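Fatty acid/retinol binding protein protein 7, isoform A, confirmed BY transcript evidence (Caenorhabditis elegans, PDB 2W9Y) probably binds and transports fatty acids such as oleic acid, and retinoids, as a small, mainly helical member of the nematode fatty-acid and retinol-binding protein family. Local coordinates at residues K114-H117 / Q118-Q121; K133-P136 / D137-F140. All coordinates share one frame; numbering follows the deposited sequence. Where two conformers were deposited one is given.

Interaction 1: K114-H117 / Q118-Q121; sequences KRLH and QEFQ. With SO4 (sulfate ion), chain C.
R115, Q118 and E119 meet one helical turn apart on helix 111-121, and the guanidinium of R115 is the group on which the other two converge. Hydrogen bonds deal with its edge. NE gives a fairly straight bond to sulfate O3 at 3.1 Å, and NH2 reaches sulfate O2 at 2.8 Å, while a weak bond from NH1 to Q118 OE1 uses another part of the rim. The R115 and Q118 side chains run alongside one another, with guanidinium and amide planes 68° apart. Bends at chi2 (-70°) and chi3 carry the R115 head along the helix toward Q118 and E119.

Between the R115 and E119 side chains the attraction is one of charge, and tentative, since E119 has two conformers. In the one given, OE1 sits over one guanidinium face, and OE2, 3.6 Å from R115 NH2, lies well out of its plane, where no N-H points at it; E119 also forms a salt bridge with K90 of helix 82-104.

Backbone bonds of the i to i+4 kind run beneath, from Q118 N to K114 O, E119 N to R115 O and F120 N to L116 O. On the inner side the apolar L116 and F120 suit a helix lying on its neighbours: L116 packs on M94 and F120 on L131.

Further along, Q121 NE2 sits over one face of the H117 ring, 3.2 Å from H117 CE1, toward the rim, with amide and ring planes 52° apart. The imidazole's ND1 probably hydrogen-bonds F140 OXT.

R115, long and rich in donors, can reach a sulfate at the surface. Although that ion is probably from the crystallisation liquor, its binding indicates an exposed patch able to hold an anion even beside the E119 carboxylate, whose charge R115 and K90 probably offset.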
ATOM      1  N   LYS A 114       2.527 -14.147  -0.601  1.00  7.82           N
ATOM      2  CA  LYS A 114       3.314 -15.363  -0.260  1.00  9.07           C
ATOM      3  C   LYS A 114       4.656 -15.261  -0.995  1.00  7.65           C
ATOM      4  O   LYS A 114       5.678 -15.677  -0.439  1.00  8.31           O
ATOM      5  CB  LYS A 114       2.612 -16.698  -0.728  1.00  8.76           C
ATOM      6  CG  LYS A 114       1.212 -16.921  -0.136  1.00 14.76           C
ATOM      7  CD  LYS A 114       1.286 -17.401   1.253  1.00 22.09           C
ATOM      8  CE  LYS A 114      -0.179 -17.654   1.881  1.00 25.97           C
ATOM      9  NZ  LYS A 114      -0.976 -18.721   1.243  1.00 27.78           N
ATOM     10  N   ARG A 115       4.652 -14.761  -2.234  1.00  7.12           N
ATOM     11  CA  ARG A 115       5.963 -14.581  -3.008  1.00  7.13           C
ATOM     12  C   ARG A 115       6.858 -13.578  -2.303  1.00  8.31           C
ATOM     13  O   ARG A 115       8.036 -13.811  -2.160  1.00  9.48           O
ATOM     14  CB  ARG A 115       5.755 -14.112  -4.441  1.00  7.75           C
ATOM     15  CG  ARG A 115       5.267 -15.236  -5.412  1.00  9.16           C
ATOM     16  CD  ARG A 115       6.330 -16.279  -5.696  1.00 13.01           C
ATOM     17  NE  ARG A 115       7.442 -15.589  -6.337  1.00 13.28           N
ATOM     18  CZ  ARG A 115       8.700 -15.616  -5.943  1.00 12.89           C
ATOM     19  NH1 ARG A 115       9.080 -16.422  -4.980  1.00 13.33           N
ATOM     20  NH2 ARG A 115       9.594 -14.865  -6.549  1.00 18.21           N
ATOM     21  N   LEU A 116       6.299 -12.457  -1.860  1.00  7.13           N
ATOM     22  CA  LEU A 116       7.072 -11.495  -1.079  1.00  9.20           C
ATOM     23  C   LEU A 116       7.724 -12.032   0.163  1.00  8.79           C
ATOM     24  O   LEU A 116       8.852 -11.643   0.523  1.00  7.55           O
ATOM     25  CB  LEU A 116       6.165 -10.322  -0.643  1.00  9.89           C
ATOM     26  CG  LEU A 116       5.884  -9.304  -1.735  1.00 12.35           C
ATOM     27  CD1 LEU A 116       4.746  -8.377  -1.168  1.00 16.20           C
ATOM     28  CD2 LEU A 116       7.147  -8.558  -2.063  1.00 13.22           C
ATOM     29  N   HIS A 117       6.984 -12.846   0.894  1.00  8.13           N
ATOM     30  CA  HIS A 117       7.573 -13.481   2.088  1.00  8.51           C
ATOM     31  C   HIS A 117       8.727 -14.414   1.695  1.00  9.50           C
ATOM     32  O   HIS A 117       9.754 -14.446   2.369  1.00  9.47           O
ATOM     33  CB  HIS A 117       6.507 -14.267   2.836  1.00  7.57           C
ATOM     34  CG  HIS A 117       6.976 -14.889   4.122  1.00 12.22           C
ATOM     35  ND1 HIS A 117       7.345 -14.146   5.220  1.00 14.58           N
ATOM     36  CD2 HIS A 117       7.194 -16.188   4.464  1.00 13.86           C
ATOM     37  CE1 HIS A 117       7.741 -14.958   6.191  1.00 16.32           C
ATOM     38  NE2 HIS A 117       7.619 -16.202   5.776  1.00 16.52           N
ATOM     39  N   GLN A 118       8.514 -15.231   0.667  1.00  8.39           N
ATOM     40  CA  GLN A 118       9.584 -16.156   0.222  1.00  7.74           C
ATOM     41  C   GLN A 118      10.838 -15.346  -0.188  1.00  8.81           C
ATOM     42  O   GLN A 118      11.993 -15.675   0.184  1.00  9.78           O
ATOM     43  CB  GLN A 118       9.051 -17.020  -0.926  1.00  6.89           C
ATOM     44  CG  GLN A 118       9.931 -18.225  -1.305  1.00  5.00           C
ATOM     45  CD  GLN A 118      10.913 -17.891  -2.450  1.00  8.04           C
ATOM     46  OE1 GLN A 118      11.101 -16.721  -2.854  1.00  9.63           O
ATOM     47  NE2 GLN A 118      11.524 -18.924  -2.982  1.00  6.80           N
ATOM     48  N   GLU A 119      10.622 -14.241  -0.899  1.00  8.64           N
ATOM     49  CA  GLU A 119      11.721 -13.454  -1.425  0.50  9.99           C
ATOM     50  C   GLU A 119      12.499 -12.798  -0.317  1.00 10.28           C
ATOM     51  O   GLU A 119      13.741 -12.620  -0.410  1.00 11.41           O
ATOM     52  CB  GLU A 119      11.181 -12.391  -2.375  0.50 10.39           C
ATOM     53  CG  GLU A 119      10.685 -12.967  -3.714  0.50 13.68           C
ATOM     54  CD  GLU A 119       9.903 -11.958  -4.538  0.50 15.98           C
ATOM     55  OE1 GLU A 119       8.758 -11.603  -4.149  0.50 19.47           O
ATOM     56  OE2 GLU A 119      10.417 -11.515  -5.584  0.50 20.77           O
ATOM     57  N   PHE A 120      11.785 -12.405   0.735  1.00 10.09           N
ATOM     58  CA  PHE A 120      12.438 -11.671   1.840  1.00  8.87           C
ATOM     59  C   PHE A 120      13.447 -12.611   2.466  1.00 10.39           C
ATOM     60  O   PHE A 120      14.575 -12.232   2.876  1.00  8.73           O
ATOM     61  CB  PHE A 120      11.392 -11.245   2.877  1.00  7.24           C
ATOM     62  CG  PHE A 120      11.979 -10.515   4.037  1.00  8.11           C
ATOM     63  CD1 PHE A 120      12.302  -9.184   3.906  1.00  8.01           C
ATOM     64  CD2 PHE A 120      12.318 -11.204   5.202  1.00  8.77           C
ATOM     65  CE1 PHE A 120      12.878  -8.447   4.997  1.00  8.92           C
ATOM     66  CE2 PHE A 120      12.910 -10.532   6.289  1.00 12.08           C
ATOM     67  CZ  PHE A 120      13.206  -9.142   6.182  1.00 11.34           C
ATOM     68  N   GLN A 121      13.031 -13.859   2.528  1.00 11.47           N
ATOM     69  CA  GLN A 121      13.827 -14.881   3.172  1.00 13.16           C
ATOM     70  C   GLN A 121      15.122 -15.136   2.445  1.00 13.20           C
ATOM     71  O   GLN A 121      16.066 -15.561   3.063  1.00 16.45           O
ATOM     72  CB  GLN A 121      13.090 -16.217   3.216  1.00 13.96           C
ATOM     73  CG  GLN A 121      11.785 -16.242   3.948  1.00 16.69           C
ATOM     74  CD  GLN A 121      11.872 -15.801   5.350  1.00 19.44           C
ATOM     75  OE1 GLN A 121      12.814 -16.141   6.096  1.00 22.88           O
ATOM     76  NE2 GLN A 121      10.880 -15.047   5.748  1.00 22.91           N
TER
HETATM   77  S   SO4 C1140       8.296 -12.385  -8.920  1.00 63.40           S
HETATM   78  O1  SO4 C1140       8.138 -10.992  -8.474  1.00 63.74           O
HETATM   79  O2  SO4 C1140       9.634 -12.745  -8.424  1.00 63.70           O
HETATM   80  O3  SO4 C1140       7.232 -13.221  -8.362  1.00 61.52           O
HETATM   81  O4  SO4 C1140       8.220 -12.513 -10.396  1.00 63.71           O

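Interaction 2: K133-P136 / D137-F140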
ATOM      1  N   LYS A 133      14.677  -2.057   9.634  1.00  8.59           N
ATOM      2  CA  LYS A 133      14.996  -0.783  10.305  1.00  9.00           C
ATOM      3  C   LYS A 133      14.138   0.323   9.660  1.00  7.71           C
ATOM      4  O   LYS A 133      13.657   1.220  10.339  1.00  7.84           O
ATOM      5  CB  LYS A 133      16.511  -0.481  10.181  1.00  8.72           C
ATOM      6  CG  LYS A 133      17.005   0.792  10.935  1.00 14.22           C
ATOM      7  CD  LYS A 133      18.563   0.930  10.743  1.00 17.91           C
ATOM      8  CE  LYS A 133      18.984   2.357  10.737  1.00 21.15           C
ATOM      9  NZ  LYS A 133      20.460   2.437  10.912  1.00 27.17           N
ATOM     10  N   ASN A 134      14.008   0.307   8.334  1.00  5.90           N
ATOM     11  CA  ASN A 134      13.196   1.306   7.659  1.00  7.26           C
ATOM     12  C   ASN A 134      11.651   1.096   7.792  1.00  7.57           C
ATOM     13  O   ASN A 134      10.857   2.018   7.505  1.00  9.64           O
ATOM     14  CB  ASN A 134      13.571   1.375   6.175  1.00  7.58           C
ATOM     15  CG  ASN A 134      14.755   2.304   5.886  1.00  9.60           C
ATOM     16  OD1 ASN A 134      15.363   2.843   6.815  1.00 13.34           O
ATOM     17  ND2 ASN A 134      15.038   2.565   4.582  1.00  9.57           N
ATOM     18  N   ASN A 135      11.228  -0.127   8.097  1.00  7.20           N
ATOM     19  CA  ASN A 135       9.782  -0.501   8.166  1.00  6.98           C
ATOM     20  C   ASN A 135       9.545  -1.356   9.438  1.00  8.09           C
ATOM     21  O   ASN A 135       9.253  -2.514   9.331  1.00 10.02           O
ATOM     22  CB  ASN A 135       9.407  -1.372   6.925  1.00  5.68           C
ATOM     23  CG  ASN A 135       9.725  -0.692   5.603  1.00  5.34           C
ATOM     24  OD1 ASN A 135       8.877   0.008   5.024  1.00  9.74           O
ATOM     25  ND2 ASN A 135      11.001  -0.913   5.084  1.00  8.85           N
ATOM     26  N   PRO A 136       9.703  -0.790  10.639  1.00  8.67           N
ATOM     27  CA  PRO A 136       9.630  -1.575  11.890  1.00  8.60           C
ATOM     28  C   PRO A 136       8.181  -2.014  12.132  1.00  9.71           C
ATOM     29  O   PRO A 136       7.948  -2.934  12.921  1.00  9.25           O
ATOM     30  CB  PRO A 136      10.079  -0.573  12.985  1.00 10.13           C
ATOM     31  CG  PRO A 136       9.956   0.799  12.311  1.00 10.37           C
ATOM     32  CD  PRO A 136      10.079   0.624  10.857  1.00  8.61           C
ATOM     33  N   ASP A 137       7.246  -1.429  11.369  1.00  7.97           N
ATOM     34  CA  ASP A 137       5.797  -1.753  11.530  1.00  8.34           C
ATOM     35  C   ASP A 137       5.327  -2.903  10.628  1.00  7.02           C
ATOM     36  O   ASP A 137       4.185  -3.385  10.758  1.00  9.38           O
ATOM     37  CB  ASP A 137       4.937  -0.509  11.226  1.00  7.85           C
ATOM     38  CG  ASP A 137       5.259   0.100   9.872  1.00 10.10           C
ATOM     39  OD1 ASP A 137       6.433  -0.062   9.360  1.00  8.16           O
ATOM     40  OD2 ASP A 137       4.370   0.785   9.339  1.00  9.48           O
ATOM     41  N   ILE A 138       6.187  -3.356   9.725  1.00  7.62           N
ATOM     42  CA  ILE A 138       5.831  -4.435   8.805  1.00  7.42           C
ATOM     43  C   ILE A 138       6.337  -5.810   9.278  1.00  9.40           C
ATOM     44  O   ILE A 138       7.418  -5.914   9.805  1.00  9.78           O
ATOM     45  CB  ILE A 138       6.449  -4.090   7.399  1.00  7.51           C
ATOM     46  CG1 ILE A 138       5.586  -2.978   6.792  1.00  8.01           C
ATOM     47  CG2 ILE A 138       6.526  -5.343   6.452  1.00  7.36           C
ATOM     48  CD1 ILE A 138       6.041  -2.547   5.316  1.00 11.30           C
ATOM     49  N   LYS A 139       5.511  -6.849   9.106  1.00  9.60           N
ATOM     50  CA  LYS A 139       5.911  -8.214   9.388  1.00 11.91           C
ATOM     51  C   LYS A 139       6.346  -8.879   8.046  1.00 12.47           C
ATOM     52  O   LYS A 139       5.505  -9.373   7.268  1.00 10.92           O
ATOM     53  CB  LYS A 139       4.739  -8.973  10.023  1.00 11.00           C
ATOM     54  CG  LYS A 139       5.143 -10.407  10.565  1.00 12.03           C
ATOM     55  CD  LYS A 139       3.932 -11.159  11.128  1.00 16.27           C
ATOM     56  CE  LYS A 139       4.342 -12.596  11.424  1.00 23.34           C
ATOM     57  NZ  LYS A 139       3.199 -13.298  12.037  1.00 28.64           N
ATOM     58  N   PHE A 140       7.645  -8.925   7.788  1.00 12.39           N
ATOM     59  CA  PHE A 140       8.101  -9.360   6.490  1.00 14.88           C
ATOM     60  C   PHE A 140       7.989 -10.873   6.350  1.00 18.13           C
ATOM     61  O   PHE A 140       8.070 -11.622   7.356  1.00 21.11           O
ATOM     62  CB  PHE A 140       9.577  -8.950   6.276  1.00 13.10           C
ATOM     63  CG  PHE A 140       9.739  -7.502   5.991  1.00  9.29           C
ATOM     64  CD1 PHE A 140       9.572  -7.032   4.712  1.00  9.05           C
ATOM     65  CD2 PHE A 140      10.048  -6.598   7.013  1.00  7.73           C
ATOM     66  CE1 PHE A 140       9.648  -5.691   4.426  1.00  7.74           C
ATOM     67  CE2 PHE A 140      10.159  -5.256   6.743  1.00  7.65           C
ATOM     68  CZ  PHE A 140      10.006  -4.771   5.459  1.00  7.60           C
ATOM     69  OXT PHE A 140       7.868 -11.415   5.231  1.00 21.75           O
TER
HETATM   70  O   HOH W   1      10.038  -4.933  10.399  1.00 11.56           O
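With chi1 at -56°, N135 has its CG anti to the carbonyl carbon, and I138 places CG1 in the same way; across the turn between them the two side chains then run side by side, pointing in one direction. The tip of the isoleucine, CD1, comes to 3.9 Å from N135 CB and stays beside the amide. F140 approaches from another quarter: N135 CB lies at the edge of its ring, 3.7 Å from F140 CZ, and the amide and ring planes stand 82° apart. One face of that ring is taken by I138 CG2, 3.5 Å above its centre, a CH-pi type of packing that a beta-branched residue two positions earlier can provide.

N135 is the first residue to leave helical backbone angles after helix 125-134, and it opens a type I beta turn that closes at I138. The closing bond, I138 N to N135 O, is 3.2 Å long and straight at the hydrogen (166°), although the donor stands well above the carbonyl plane. Proline suits the second position of such a turn, since the ring of P136 already holds phi in the range needed there. A water also grips the same carbonyl, donating to N135 O at 2.8 Å and to I138 O at 2.9 Å, and thus ties together the carbonyls at the two ends of the turn.

The buried amide of N135 is satisfied at both ends: ND2 bonds to L131 O in the last turn of the helix, and OD1 accepts from R76 NH1. D137 turns its carboxylate back over the turn, with OD1 3.4 Å from N135 C; its OD2 accepts from T18 OG1 and forms a salt bridge with NH2 of the same R76. Beyond the turn, F140 packs on Y87 and L91 of helix 82-104.

Interaction 1 is largely a surface contact, with five of its eight touching residues exposed, whereas interaction 2 is buried. The first stays within helix 111-121 and is largely polar and charged; the second carries the chain out of helix 125-134, the next helix in sequence, through a turn held by a backbone bond, a water and apolar packing. Their centres are about 14 Å apart, yet they touch directly: the rings of F120 and F140 stack, which brings the C-terminal residue of the chain against helix 111-121. Both contacts also pack against helix 82-104, where Y87 meets E119 and F140.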